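Local coordinates for protein colicin-B (Escherichia coli, PDB 1RH1) that forms channels that depolarise the cytoplasmic membrane of Escherichia coli and close relatives, dissipating the energy of the poisoned cell, at residues Val150-Ala155 against Pro166-Leu171; Met190-Val195 against Asp267-Phe272. All coordinates share one frame; numbering follows the deposited sequence.

Interaction 1. Residues Val150-Ala155 against Pro166-Leu171; sequences VTDIPA and PVKYRL
The carbonyl oxygen of Val150 is gripped by two successive backbone amides, Lys168 N at 2.7 Å and Tyr169 N at 3.3 Å. Both donors belong to a corner between two β-strands of colicin B: the chain arrives on strand 163-167, turns at Lys168 and departs on strand 169-176 into a different sheet. The loop that follows the short helix 147-150 runs roughly antiparallel to this corner and supplies the acceptor for amides near the bend. The nearer amide comes closer to the line of the C=O, with a C=O...N angle of 157°, and the other from farther round, at 131°.

Threonine suits the next position because it can reach a strand carbonyl while remaining buried. With OG1 anti to the backbone N (chi1 -177°), the hydroxyl of Thr151 gives its proton to Pro166 O at 2.9 Å, lying in the plane of that carbonyl. Between these segments Pro166 contributes its carbonyl and its ring, and the missing N-H is not needed for this contact. Farther out, Ile153 CD1 touches the Pro166 ring at CB and CD, both 4.2 Å away. On the solvent side, the long aliphatic chain of Lys168 passes over the Val150 carbonyl, with CG 3.2 Å from Val150 O, and then extends to a salt bridge with Asp152 OD2, 3.3 Å from NZ, whose hydrogen bond is weak.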
# COMPACT_ATOMS: atom_id res chain seq x y z
N VAL A 150 12.32 -4.90 19.30
CA VAL A 150 11.70 -4.53 18.02
C VAL A 150 11.89 -5.58 16.95
O VAL A 150 11.26 -5.48 15.90
CB VAL A 150 12.24 -3.21 17.42
CG1 VAL A 150 12.07 -2.17 18.48
CG2 VAL A 150 13.70 -3.26 17.04
N THR A 151 12.76 -6.57 17.19
CA THR A 151 13.02 -7.62 16.22
C THR A 151 13.62 -8.88 16.84
O THR A 151 14.33 -8.81 17.85
CB THR A 151 13.94 -7.02 15.14
OG1 THR A 151 14.13 -8.02 14.16
CG2 THR A 151 15.25 -6.53 15.69
N ASP A 152 13.30 -10.04 16.21
CA ASP A 152 13.81 -11.38 16.58
C ASP A 152 15.11 -11.91 15.95
O ASP A 152 15.54 -13.04 16.24
CB ASP A 152 12.75 -12.45 16.32
CG ASP A 152 11.69 -12.51 17.40
OD1 ASP A 152 10.62 -13.06 17.11
OD2 ASP A 152 11.92 -12.02 18.51
N ILE A 153 15.71 -11.08 15.08
CA ILE A 153 16.98 -11.32 14.41
C ILE A 153 18.06 -11.05 15.44
O ILE A 153 18.06 -10.03 16.14
CB ILE A 153 17.10 -10.38 13.17
CG1 ILE A 153 16.12 -10.92 12.13
CG2 ILE A 153 18.54 -10.23 12.69
CD1 ILE A 153 16.51 -10.76 10.66
N PRO A 154 18.99 -12.00 15.59
CA PRO A 154 20.08 -11.87 16.55
C PRO A 154 20.98 -10.71 16.12
O PRO A 154 21.16 -10.46 14.92
CB PRO A 154 20.76 -13.22 16.50
CG PRO A 154 19.70 -14.16 15.98
CD PRO A 154 19.03 -13.30 14.93
N ALA A 155 21.50 -10.01 17.12
CA ALA A 155 22.45 -8.94 16.91
C ALA A 155 23.56 -9.39 15.97
O ALA A 155 23.87 -8.75 14.97
CB ALA A 155 23.05 -8.58 18.24
N PRO A 166 14.75 -6.81 8.77
CA PRO A 166 13.39 -7.18 9.12
C PRO A 166 13.01 -6.82 10.54
O PRO A 166 13.74 -7.22 11.43
CB PRO A 166 13.38 -8.63 8.85
CG PRO A 166 14.22 -8.72 7.61
CD PRO A 166 15.38 -7.83 7.94
N VAL A 167 11.94 -6.06 10.81
CA VAL A 167 11.53 -5.75 12.19
C VAL A 167 10.10 -6.19 12.51
O VAL A 167 9.31 -6.44 11.58
CB VAL A 167 11.61 -4.21 12.51
CG1 VAL A 167 13.05 -3.77 12.58
CG2 VAL A 167 10.92 -3.40 11.45
N LYS A 168 9.74 -6.32 13.80
CA LYS A 168 8.37 -6.68 14.14
C LYS A 168 7.49 -5.60 14.75
O LYS A 168 6.26 -5.70 14.74
CB LYS A 168 8.28 -7.86 15.11
CG LYS A 168 9.10 -7.79 16.36
CD LYS A 168 8.81 -8.98 17.23
CE LYS A 168 9.89 -8.94 18.30
NZ LYS A 168 9.56 -9.86 19.37
N TYR A 169 8.15 -4.59 15.31
CA TYR A 169 7.56 -3.45 15.97
C TYR A 169 8.41 -2.29 15.53
O TYR A 169 9.59 -2.44 15.23
CB TYR A 169 7.62 -3.57 17.50
CG TYR A 169 6.59 -4.57 17.99
CD1 TYR A 169 6.98 -5.78 18.56
CD2 TYR A 169 5.23 -4.33 17.79
CE1 TYR A 169 6.01 -6.73 18.90
CE2 TYR A 169 4.25 -5.27 18.13
CZ TYR A 169 4.64 -6.48 18.68
OH TYR A 169 3.68 -7.44 18.97
N ARG A 170 7.77 -1.13 15.46
CA ARG A 170 8.43 0.12 15.17
C ARG A 170 7.83 1.20 16.02
O ARG A 170 6.67 1.16 16.42
CB ARG A 170 8.26 0.50 13.72
CG ARG A 170 9.23 -0.25 12.83
CD ARG A 170 9.16 0.19 11.37
NE ARG A 170 9.59 1.56 11.20
CZ ARG A 170 8.95 2.46 10.46
NH1 ARG A 170 9.44 3.68 10.40
NH2 ARG A 170 7.83 2.21 9.78
N LEU A 171 8.65 2.18 16.37
CA LEU A 171 8.19 3.33 17.11
C LEU A 171 8.26 4.57 16.22
O LEU A 171 9.33 5.04 15.85
CB LEU A 171 9.09 3.43 18.34
CG LEU A 171 8.63 2.83 19.64
CD1 LEU A 171 8.14 1.43 19.49
CD2 LEU A 171 9.79 2.89 20.56

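Interaction 2. Residues Met190-Val195 against Asp267-Phe272; sequences MTVPVV and DVIVRF
Ile269 lies between two residues of strand 190-195, its N bonded to Pro193 O and its O accepting from Val195 N, each at 3.0 Å. A third bond, from Arg271 N to Val195 O, continues the ladder, and all three are nearly straight at the hydrogen. This is parallel β pairing within the mixed sheet of the N-terminal part of colicin B, with the strands twisted 34° against each other. Val194 pairs with Ile269 and Val195 with Val270. The ladder starts at the Pro193 carbonyl: lacking an N-H, Pro193 lays CG against Asp267 O (3.7 Å) instead of donating to it.

The tight part is built from β-branched residues, whose forked side chains fill the space beside an extended backbone. Val195 CG2 meets Val268 CG2 at 3.7 Å and Val270 CG2 at 3.8 Å, while its CG1 leans on Val268 CG1. The Pro193 ring crosses Val268 at about a right angle and touches CG1 of that valine through its own CG. At Val192, CG1 anti to the backbone N (chi1 159°) points at the neighbouring strand and lies on the Val268 backbone and Ile269 CG1, the latter 3.9 Å away. Tyr282 of strand 281-286 also packs against Val192 and Ile269.

Towards Arg271 the backbone bonding holds, but side-chain packing thins and the residue is partly exposed. The arginine lends its aliphatic portion, CD lying 4.1 Å from Val194 CG1, while its guanidinium group turns from the strand pair. At the other end, Val192 CG2 comes only to the flank of buried Asp267, whose OD1 is held by Arg170 and Tyr282. Backbone bonds thus set the register and hydrocarbon fills the interface, while the one buried carboxylate gets its polar partners from outside the strand pair.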
# COMPACT_ATOMS: atom_id res chain seq x y z
N MET A 190 7.41 -5.32 8.33
CA MET A 190 8.10 -4.05 8.23
C MET A 190 9.59 -4.30 8.23
O MET A 190 10.06 -5.39 8.56
CB MET A 190 7.71 -3.15 9.41
CG MET A 190 6.22 -2.84 9.42
SD MET A 190 5.67 -1.84 10.80
CE MET A 190 6.04 -3.04 12.02
N THR A 191 10.32 -3.24 7.86
CA THR A 191 11.77 -3.26 7.79
C THR A 191 12.39 -1.97 8.34
O THR A 191 11.72 -0.95 8.33
CB THR A 191 12.06 -3.54 6.31
OG1 THR A 191 13.00 -4.59 6.43
CG2 THR A 191 12.61 -2.44 5.45
N VAL A 192 13.63 -1.94 8.85
CA VAL A 192 14.29 -0.73 9.37
C VAL A 192 15.75 -0.63 8.94
O VAL A 192 16.47 -1.62 9.07
CB VAL A 192 14.18 -0.73 10.93
CG1 VAL A 192 15.21 0.15 11.64
CG2 VAL A 192 12.84 -0.11 11.28
N PRO A 193 16.31 0.49 8.47
CA PRO A 193 17.73 0.63 8.13
C PRO A 193 18.78 0.41 9.20
O PRO A 193 18.67 1.00 10.28
CB PRO A 193 17.86 2.00 7.54
CG PRO A 193 16.67 2.72 8.13
CD PRO A 193 15.57 1.66 8.06
N VAL A 194 19.78 -0.44 8.93
CA VAL A 194 20.92 -0.59 9.84
C VAL A 194 21.94 0.52 9.53
O VAL A 194 22.30 0.76 8.36
CB VAL A 194 21.53 -1.99 9.65
CG1 VAL A 194 22.77 -2.21 10.50
CG2 VAL A 194 20.49 -2.98 10.10
N VAL A 195 22.35 1.30 10.55
CA VAL A 195 23.36 2.34 10.39
C VAL A 195 24.50 2.02 11.34
O VAL A 195 24.35 1.25 12.30
CB VAL A 195 22.90 3.80 10.74
CG1 VAL A 195 21.74 4.20 9.86
CG2 VAL A 195 22.52 3.92 12.21
N ASP A 267 13.82 6.38 12.03
CA ASP A 267 14.16 5.34 13.01
C ASP A 267 15.17 4.40 12.39
O ASP A 267 15.07 4.04 11.21
CB ASP A 267 12.94 4.52 13.46
CG ASP A 267 12.05 3.84 12.41
OD1 ASP A 267 11.21 3.02 12.80
OD2 ASP A 267 12.16 4.15 11.22
N VAL A 268 16.21 4.04 13.13
CA VAL A 268 17.25 3.18 12.58
C VAL A 268 17.74 2.22 13.65
O VAL A 268 17.39 2.36 14.82
CB VAL A 268 18.49 3.97 12.07
CG1 VAL A 268 18.11 4.94 10.97
CG2 VAL A 268 19.08 4.77 13.20
N ILE A 269 18.55 1.23 13.27
CA ILE A 269 19.14 0.38 14.28
C ILE A 269 20.61 0.68 14.18
O ILE A 269 21.29 0.45 13.19
CB ILE A 269 18.82 -1.10 13.98
CG1 ILE A 269 17.40 -1.39 14.43
CG2 ILE A 269 19.76 -2.03 14.72
CD1 ILE A 269 16.99 -2.84 14.17
N VAL A 270 21.05 1.31 15.26
CA VAL A 270 22.44 1.72 15.39
C VAL A 270 23.19 0.50 15.89
O VAL A 270 22.89 -0.04 16.95
CB VAL A 270 22.57 2.86 16.40
CG1 VAL A 270 24.02 3.22 16.50
CG2 VAL A 270 21.80 4.09 15.96
N ARG A 271 24.15 0.11 15.06
CA ARG A 271 25.06 -1.01 15.30
C ARG A 271 26.44 -0.51 15.77
O ARG A 271 27.12 0.22 15.06
CB ARG A 271 25.13 -1.77 13.99
CG ARG A 271 26.12 -2.90 13.90
CD ARG A 271 26.09 -3.47 12.51
NE ARG A 271 26.20 -4.90 12.65
CZ ARG A 271 26.60 -5.70 11.67
NH1 ARG A 271 26.92 -5.20 10.46
NH2 ARG A 271 26.67 -7.02 11.89
N PHE A 272 26.92 -0.88 16.96
CA PHE A 272 28.18 -0.37 17.45
C PHE A 272 29.44 -1.08 16.92
O PHE A 272 29.29 -2.07 16.21
CB PHE A 272 28.09 -0.42 18.97
CG PHE A 272 27.13 0.66 19.45
CD1 PHE A 272 27.61 1.93 19.73
CD2 PHE A 272 25.77 0.38 19.60
CE1 PHE A 272 26.73 2.92 20.16
CE2 PHE A 272 24.89 1.37 20.03
CZ PHE A 272 25.37 2.65 20.31

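From the N terminus, residues 150-155 come first and interaction 1 closes a short loop when the chain returns at 166-171. Only then does the chain reach 190-195, which waits for 267-272 before interaction 2 closes its much longer loop; the two are in series, neither enclosing nor crossing the other. Their centres lie about 9 Å apart. Strands 163-167 and 189-201 are antiparallel neighbours, with a probable hydrogen bond from Val167 N to Met190 O, and Val167 CG1 packs on Val192. Interaction 1 thus ties the loop after helix 147-150 to the corner between two sheets, and interaction 2 joins strand 189-201 to strand 266-271, whose other neighbour is the antiparallel strand 281-286.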